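Local coordinates for uncharacterized protein MTH_862 (Methanothermobacter thermautotrophicus, PDB 2R47) that is of unknown function, belongs to the archaeal DUF2124 family and is seen as a two-chain assembly of mixed alpha/beta subunits, at residues I55-K67 and L77-V89. Sequence-based numbering, arbitrary orientation.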
ATOM      1  N   ILE A  55     -15.399  -1.701  -2.550  1.00 15.71           N
ATOM      2  CA  ILE A  55     -15.208  -3.132  -2.278  1.00 14.97           C
ATOM      3  C   ILE A  55     -13.889  -3.655  -2.866  1.00 14.07           C
ATOM      4  O   ILE A  55     -13.341  -3.067  -3.821  1.00 15.08           O
ATOM      5  CB  ILE A  55     -16.376  -4.020  -2.852  1.00 14.82           C
ATOM      6  CG1 ILE A  55     -16.382  -3.997  -4.389  1.00 16.47           C
ATOM      7  CG2 ILE A  55     -17.801  -3.580  -2.314  1.00 16.53           C
ATOM      8  CD1 ILE A  55     -17.526  -4.914  -5.032  1.00 18.31           C
ATOM      9  N   PHE A  56     -13.418  -4.792  -2.319  1.00 13.21           N
ATOM     10  CA  PHE A  56     -12.177  -5.443  -2.806  1.00 13.67           C
ATOM     11  C   PHE A  56     -12.592  -6.801  -3.344  1.00 13.33           C
ATOM     12  O   PHE A  56     -13.246  -7.575  -2.626  1.00 14.54           O
ATOM     13  CB  PHE A  56     -11.183  -5.641  -1.685  1.00 13.08           C
ATOM     14  CG  PHE A  56      -9.981  -6.481  -2.112  1.00 14.74           C
ATOM     15  CD1 PHE A  56      -9.120  -5.986  -3.109  1.00 14.96           C
ATOM     16  CD2 PHE A  56      -9.767  -7.757  -1.595  1.00 18.41           C
ATOM     17  CE1 PHE A  56      -8.038  -6.733  -3.568  1.00 14.49           C
ATOM     18  CE2 PHE A  56      -8.682  -8.527  -2.054  1.00 16.28           C
ATOM     19  CZ  PHE A  56      -7.833  -8.022  -3.041  1.00 13.06           C
ATOM     20  N   ILE A  57     -12.230  -7.063  -4.591  1.00 14.50           N
ATOM     21  CA  ILE A  57     -12.548  -8.318  -5.257  1.00 14.86           C
ATOM     22  C   ILE A  57     -11.239  -9.094  -5.332  1.00 16.02           C
ATOM     23  O   ILE A  57     -10.313  -8.633  -5.969  1.00 15.41           O
ATOM     24  CB  ILE A  57     -13.087  -8.039  -6.676  1.00 15.58           C
ATOM     25  CG1 ILE A  57     -14.415  -7.256  -6.623  1.00 15.82           C
ATOM     26  CG2 ILE A  57     -13.197  -9.345  -7.526  1.00 13.91           C
ATOM     27  CD1 ILE A  57     -14.649  -6.505  -7.933  1.00 15.14           C
ATOM     28  N   PRO A  58     -11.167 -10.259  -4.665  1.00 16.90           N
ATOM     29  CA  PRO A  58      -9.954 -11.052  -4.728  1.00 16.87           C
ATOM     30  C   PRO A  58      -9.843 -11.807  -6.060  1.00 17.84           C
ATOM     31  O   PRO A  58     -10.750 -12.554  -6.457  1.00 17.52           O
ATOM     32  CB  PRO A  58     -10.098 -12.002  -3.536  1.00 18.36           C
ATOM     33  CG  PRO A  58     -11.592 -12.263  -3.436  1.00 16.41           C
ATOM     34  CD  PRO A  58     -12.202 -10.892  -3.804  1.00 16.96           C
ATOM     35  N   ASN A  59      -8.712 -11.616  -6.734  1.00 18.75           N
ATOM     36  CA  ASN A  59      -8.477 -12.194  -8.054  1.00 18.36           C
ATOM     37  C   ASN A  59      -9.610 -11.798  -8.980  1.00 19.30           C
ATOM     38  O   ASN A  59      -9.815 -10.632  -9.180  1.00 18.19           O
ATOM     39  CB  ASN A  59      -8.268 -13.716  -7.938  1.00 19.08           C
ATOM     40  CG  ASN A  59      -7.010 -14.052  -7.156  1.00 17.95           C
ATOM     41  OD1 ASN A  59      -5.924 -13.576  -7.482  1.00 18.92           O
ATOM     42  ND2 ASN A  59      -7.167 -14.779  -6.072  1.00 17.67           N
ATOM     43  N   THR A  60     -10.343 -12.755  -9.573  1.00 19.54           N
ATOM     44  CA  THR A  60     -11.495 -12.343 -10.391  1.00 20.54           C
ATOM     45  C   THR A  60     -12.796 -12.923  -9.791  1.00 21.63           C
ATOM     46  O   THR A  60     -13.768 -13.142 -10.498  1.00 22.72           O
ATOM     47  CB  THR A  60     -11.328 -12.748 -11.879  1.00 21.79           C
ATOM     48  OG1 THR A  60     -11.149 -14.168 -11.962  1.00 21.69           O
ATOM     49  CG2 THR A  60     -10.105 -12.055 -12.506  1.00 19.42           C
ATOM     50  N   ASP A  61     -12.793 -13.169  -8.488  1.00 21.13           N
ATOM     51  CA  ASP A  61     -13.936 -13.784  -7.833  1.00 22.08           C
ATOM     52  C   ASP A  61     -14.841 -12.757  -7.169  1.00 20.92           C
ATOM     53  O   ASP A  61     -14.753 -12.533  -5.977  1.00 20.04           O
ATOM     54  CB  ASP A  61     -13.481 -14.809  -6.803  1.00 22.07           C
ATOM     55  CG  ASP A  61     -14.607 -15.708  -6.342  1.00 25.92           C
ATOM     56  OD1 ASP A  61     -15.784 -15.490  -6.741  1.00 30.17           O
ATOM     57  OD2 ASP A  61     -14.300 -16.653  -5.601  1.00 29.45           O
ATOM     58  N   PHE A  62     -15.781 -12.241  -7.952  1.00 21.18           N
ATOM     59  CA  PHE A  62     -16.754 -11.251  -7.505  1.00 21.16           C
ATOM     60  C   PHE A  62     -17.595 -11.729  -6.325  1.00 20.89           C
ATOM     61  O   PHE A  62     -17.923 -10.965  -5.428  1.00 19.49           O
ATOM     62  CB  PHE A  62     -17.603 -10.932  -8.725  1.00 22.59           C
ATOM     63  CG  PHE A  62     -18.579  -9.851  -8.545  1.00 25.20           C
ATOM     64  CD1 PHE A  62     -18.213  -8.641  -7.943  1.00 25.45           C
ATOM     65  CD2 PHE A  62     -19.886 -10.002  -9.054  1.00 26.29           C
ATOM     66  CE1 PHE A  62     -19.138  -7.592  -7.822  1.00 26.23           C
ATOM     67  CE2 PHE A  62     -20.825  -8.953  -8.931  1.00 28.37           C
ATOM     68  CZ  PHE A  62     -20.448  -7.765  -8.296  1.00 27.92           C
ATOM     69  N   SER A  63     -17.944 -13.019  -6.317  1.00 21.31           N
ATOM     70  CA  SER A  63     -18.734 -13.591  -5.231  1.00 21.37           C
ATOM     71  C   SER A  63     -18.052 -13.510  -3.869  1.00 20.96           C
ATOM     72  O   SER A  63     -18.756 -13.521  -2.844  1.00 20.71           O
ATOM     73  CB  SER A  63     -19.142 -15.046  -5.553  1.00 22.49           C
ATOM     74  OG  SER A  63     -18.043 -15.943  -5.361  1.00 24.15           O
ATOM     75  N   LYS A  64     -16.711 -13.390  -3.859  1.00 18.96           N
ATOM     76  CA  LYS A  64     -15.947 -13.260  -2.610  0.60 19.43           C
ATOM     77  C   LYS A  64     -15.587 -11.791  -2.274  1.00 18.58           C
ATOM     78  O   LYS A  64     -14.830 -11.524  -1.336  1.00 18.71           O
ATOM     79  CB  LYS A  64     -14.667 -14.119  -2.649  0.60 19.80           C
ATOM     80  CG  LYS A  64     -14.886 -15.655  -2.415  0.60 22.38           C
ATOM     81  CD  LYS A  64     -15.306 -15.989  -0.967  0.60 24.59           C
ATOM     82  CE  LYS A  64     -14.168 -15.812   0.060  0.60 25.18           C
ATOM     83  NZ  LYS A  64     -14.644 -15.332   1.414  0.60 24.09           N
ATOM     84  N   ALA A  65     -16.169 -10.832  -3.014  1.00 18.17           N
ATOM     85  CA  ALA A  65     -15.869  -9.419  -2.756  1.00 16.84           C
ATOM     86  C   ALA A  65     -16.291  -9.032  -1.348  1.00 16.80           C
ATOM     87  O   ALA A  65     -17.303  -9.540  -0.840  1.00 15.56           O
ATOM     88  CB  ALA A  65     -16.526  -8.538  -3.789  1.00 17.64           C
ATOM     89  N   ARG A  66     -15.494  -8.169  -0.710  1.00 16.06           N
ATOM     90  CA  ARG A  66     -15.792  -7.678   0.637  0.60 16.61           C
ATOM     91  C   ARG A  66     -15.769  -6.163   0.681  1.00 17.08           C
ATOM     92  O   ARG A  66     -14.979  -5.498  -0.059  1.00 17.27           O
ATOM     93  CB  ARG A  66     -14.795  -8.250   1.674  0.60 16.80           C
ATOM     94  CG  ARG A  66     -15.033  -9.736   1.950  0.60 17.02           C
ATOM     95  CD  ARG A  66     -14.266 -10.227   3.155  0.60 16.21           C
ATOM     96  NE  ARG A  66     -14.679 -11.584   3.500  0.60 17.02           N
ATOM     97  CZ  ARG A  66     -15.545 -11.920   4.453  0.60 17.87           C
ATOM     98  NH1 ARG A  66     -16.127 -11.003   5.225  0.60 15.14           N
ATOM     99  NH2 ARG A  66     -15.819 -13.212   4.641  0.60 19.24           N
ATOM    100  N   LYS A  67     -16.603  -5.594   1.555  1.00 17.37           N
ATOM    101  CA  LYS A  67     -16.552  -4.146   1.752  1.00 18.53           C
ATOM    102  C   LYS A  67     -15.160  -3.717   2.239  1.00 18.59           C
ATOM    103  O   LYS A  67     -14.546  -4.391   3.058  1.00 18.58           O
ATOM    104  CB  LYS A  67     -17.603  -3.690   2.777  1.00 18.40           C
ATOM    105  CG  LYS A  67     -19.018  -4.055   2.341  1.00 20.82           C
ATOM    106  CD  LYS A  67     -20.098  -3.463   3.258  1.00 21.35           C
ATOM    107  CE  LYS A  67     -21.458  -4.049   2.840  1.00 27.48           C
ATOM    108  NZ  LYS A  67     -22.591  -3.370   3.559  1.00 30.28           N
ATOM    109  N   LEU A  77     -11.180  -4.909   5.705  1.00 22.68           N
ATOM    110  CA  LEU A  77     -12.167  -5.704   4.984  1.00 22.33           C
ATOM    111  C   LEU A  77     -13.353  -6.026   5.870  1.00 23.56           C
ATOM    112  O   LEU A  77     -13.187  -6.370   7.033  1.00 24.48           O
ATOM    113  CB  LEU A  77     -11.511  -6.954   4.413  1.00 23.18           C
ATOM    114  CG  LEU A  77     -10.479  -6.735   3.305  1.00 23.47           C
ATOM    115  CD1 LEU A  77      -9.715  -8.027   3.051  1.00 26.08           C
ATOM    116  CD2 LEU A  77     -11.173  -6.302   2.032  1.00 24.98           C
ATOM    117  N   GLY A  78     -14.555  -5.851   5.323  1.00 21.70           N
ATOM    118  CA  GLY A  78     -15.791  -6.000   6.063  1.00 22.75           C
ATOM    119  C   GLY A  78     -16.564  -7.223   5.575  1.00 21.38           C
ATOM    120  O   GLY A  78     -15.963  -8.240   5.225  1.00 21.43           O
ATOM    121  N   GLU A  79     -17.885  -7.125   5.491  1.00 22.45           N
ATOM    122  CA  GLU A  79     -18.641  -8.330   5.065  1.00 22.91           C
ATOM    123  C   GLU A  79     -18.599  -8.569   3.563  1.00 23.27           C
ATOM    124  O   GLU A  79     -18.266  -7.670   2.779  1.00 22.77           O
ATOM    125  CB  GLU A  79     -20.086  -8.268   5.535  1.00 25.17           C
ATOM    126  CG  GLU A  79     -20.895  -7.213   4.870  1.00 29.17           C
ATOM    127  CD  GLU A  79     -22.296  -7.095   5.505  1.00 39.08           C
ATOM    128  OE1 GLU A  79     -22.610  -7.887   6.440  1.00 44.75           O
ATOM    129  OE2 GLU A  79     -23.057  -6.218   5.068  1.00 40.13           O
ATOM    130  N   ILE A  80     -18.940  -9.783   3.160  1.00 22.39           N
ATOM    131  CA  ILE A  80     -19.086 -10.120   1.739  1.00 22.98           C
ATOM    132  C   ILE A  80     -20.150  -9.210   1.107  1.00 22.58           C
ATOM    133  O   ILE A  80     -21.218  -8.979   1.697  1.00 22.32           O
ATOM    134  CB  ILE A  80     -19.504 -11.633   1.555  1.00 23.76           C
ATOM    135  CG1 ILE A  80     -18.381 -12.596   1.991  1.00 24.25           C
ATOM    136  CG2 ILE A  80     -19.968 -11.914   0.121  1.00 23.60           C
ATOM    137  CD1 ILE A  80     -17.226 -12.701   1.047  1.00 24.05           C
ATOM    138  N   SER A  81     -19.871  -8.713  -0.099  1.00 21.08           N
ATOM    139  CA  SER A  81     -20.676  -7.669  -0.717  1.00 21.86           C
ATOM    140  C   SER A  81     -20.498  -7.661  -2.230  1.00 21.21           C
ATOM    141  O   SER A  81     -19.776  -6.829  -2.748  1.00 20.46           O
ATOM    142  CB  SER A  81     -20.343  -6.286  -0.089  1.00 22.71           C
ATOM    143  OG  SER A  81     -21.224  -5.264  -0.567  1.00 24.26           O
ATOM    144  N   PRO A  82     -21.136  -8.616  -2.949  1.00 21.48           N
ATOM    145  CA  PRO A  82     -20.928  -8.734  -4.388  1.00 22.10           C
ATOM    146  C   PRO A  82     -21.899  -7.791  -5.137  1.00 22.87           C
ATOM    147  O   PRO A  82     -22.690  -8.229  -5.963  1.00 24.64           O
ATOM    148  CB  PRO A  82     -21.235 -10.220  -4.651  1.00 23.77           C
ATOM    149  CG  PRO A  82     -22.338 -10.563  -3.673  1.00 21.20           C
ATOM    150  CD  PRO A  82     -22.049  -9.672  -2.437  1.00 23.38           C
ATOM    151  N   GLY A  83     -21.859  -6.521  -4.806  1.00 22.27           N
ATOM    152  CA  GLY A  83     -22.635  -5.529  -5.542  1.00 23.66           C
ATOM    153  C   GLY A  83     -21.816  -5.041  -6.713  1.00 23.54           C
ATOM    154  O   GLY A  83     -20.602  -4.818  -6.607  1.00 22.40           O
ATOM    155  N   ASN A  84     -22.464  -4.808  -7.838  1.00 23.18           N
ATOM    156  CA  ASN A  84     -21.678  -4.287  -8.926  1.00 22.19           C
ATOM    157  C   ASN A  84     -21.309  -2.819  -8.674  1.00 19.56           C
ATOM    158  O   ASN A  84     -21.801  -2.170  -7.714  1.00 18.60           O
ATOM    159  CB  ASN A  84     -22.292  -4.604 -10.305  1.00 23.52           C
ATOM    160  CG  ASN A  84     -23.550  -3.909 -10.542  1.00 25.69           C
ATOM    161  OD1 ASN A  84     -24.235  -4.187 -11.536  1.00 29.38           O
ATOM    162  ND2 ASN A  84     -23.906  -3.016  -9.653  1.00 24.01           N
ATOM    163  N   VAL A  85     -20.408  -2.317  -9.503  1.00 17.51           N
ATOM    164  CA  VAL A  85     -19.790  -1.036  -9.223  1.00 16.97           C
ATOM    165  C   VAL A  85     -19.884  -0.169 -10.432  1.00 16.64           C
ATOM    166  O   VAL A  85     -20.050  -0.679 -11.546  1.00 16.58           O
ATOM    167  CB  VAL A  85     -18.289  -1.231  -8.819  1.00 16.62           C
ATOM    168  CG1 VAL A  85     -18.192  -2.126  -7.578  1.00 18.46           C
ATOM    169  CG2 VAL A  85     -17.508  -1.916  -9.963  1.00 18.33           C
ATOM    170  N   ASP A  86     -19.797   1.142 -10.257  1.00 17.67           N
ATOM    171  CA  ASP A  86     -19.788   2.001 -11.435  0.60 18.78           C
ATOM    172  C   ASP A  86     -18.368   2.361 -11.901  1.00 17.43           C
ATOM    173  O   ASP A  86     -18.189   2.895 -12.980  1.00 17.16           O
ATOM    174  CB  ASP A  86     -20.729   3.211 -11.282  0.60 20.32           C
ATOM    175  CG  ASP A  86     -20.414   4.034 -10.060  0.60 23.56           C
ATOM    176  OD1 ASP A  86     -19.265   4.463  -9.960  0.60 25.35           O
ATOM    177  OD2 ASP A  86     -21.301   4.252  -9.203  0.60 24.06           O
ATOM    178  N   VAL A  87     -17.357   2.035 -11.090  1.00 16.61           N
ATOM    179  CA  VAL A  87     -15.959   2.024 -11.601  1.00 16.48           C
ATOM    180  C   VAL A  87     -15.314   0.734 -11.120  1.00 15.41           C
ATOM    181  O   VAL A  87     -15.328   0.433  -9.907  1.00 15.86           O
ATOM    182  CB  VAL A  87     -15.070   3.199 -11.066  1.00 16.47           C
ATOM    183  CG1 VAL A  87     -13.610   3.085 -11.624  1.00 17.25           C
ATOM    184  CG2 VAL A  87     -15.655   4.558 -11.481  1.00 18.77           C
ATOM    185  N   LEU A  88     -14.751  -0.025 -12.049  1.00 14.95           N
ATOM    186  CA  LEU A  88     -14.032  -1.216 -11.676  1.00 14.85           C
ATOM    187  C   LEU A  88     -12.557  -0.934 -11.907  1.00 14.61           C
ATOM    188  O   LEU A  88     -12.162  -0.635 -13.017  1.00 14.80           O
ATOM    189  CB  LEU A  88     -14.497  -2.424 -12.491  1.00 16.15           C
ATOM    190  CG  LEU A  88     -13.768  -3.753 -12.213  1.00 15.69           C
ATOM    191  CD1 LEU A  88     -13.732  -4.203 -10.736  1.00 15.32           C
ATOM    192  CD2 LEU A  88     -14.362  -4.856 -13.140  1.00 15.00           C
ATOM    193  N   VAL A  89     -11.744  -1.059 -10.850  1.00 13.75           N
ATOM    194  CA  VAL A  89     -10.331  -0.771 -10.936  1.00 14.05           C
ATOM    195  C   VAL A  89      -9.580  -2.112 -10.889  1.00 13.45           C
ATOM    196  O   VAL A  89      -9.579  -2.832  -9.855  1.00 15.06           O
ATOM    197  CB  VAL A  89      -9.853   0.188  -9.759  1.00 13.38           C
ATOM    198  CG1 VAL A  89      -8.324   0.489  -9.904  1.00 15.10           C
ATOM    199  CG2 VAL A  89     -10.751   1.477  -9.671  1.00 16.43           C
TER
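Lys67 is held through both of its backbone polar groups: its N donates to Glu79 O (2.9 Å), and its O accepts Gly78 N (2.7 Å). Ser81 N extends the ladder to Ala65 O at 2.8 Å, the donor standing 39° out of the carbonyl plane, and the same oxygen also takes a CA-H...O contact from Ile80. Gly78 O goes to a side chain instead: Arg66, stretched out with chi2 at -168°, brings NH1 to it at 2.8 Å, within 1° of the guanidinium plane, while Ile80 CG1 lies over one face of that group. The pairing carries the antiparallel hairpin of strands 66-71 and 74-78, at one margin of the mixed sheet, on past its second strand into the loop that leads to strand 88-91. The Lys67 and Glu79 chains run alongside each other, NZ and OE2 forming a salt bridge at 3.3 Å with only a weak hydrogen bond in it. At the inverse gamma turn centred on Pro82, the Phe62 ring takes Pro82 CA over one face and Gly83 O at its edge, CZ 3.3 Å from Pro82 O. A serine replacing Phe62 would probably open a gap between this turn and helix 103-113, whose Leu109 and Ala113 also meet this side chain. Gly83 O, beside Ile55 CD1 (3.5 Å), is hydrogen-bonded by Arg28 NH2.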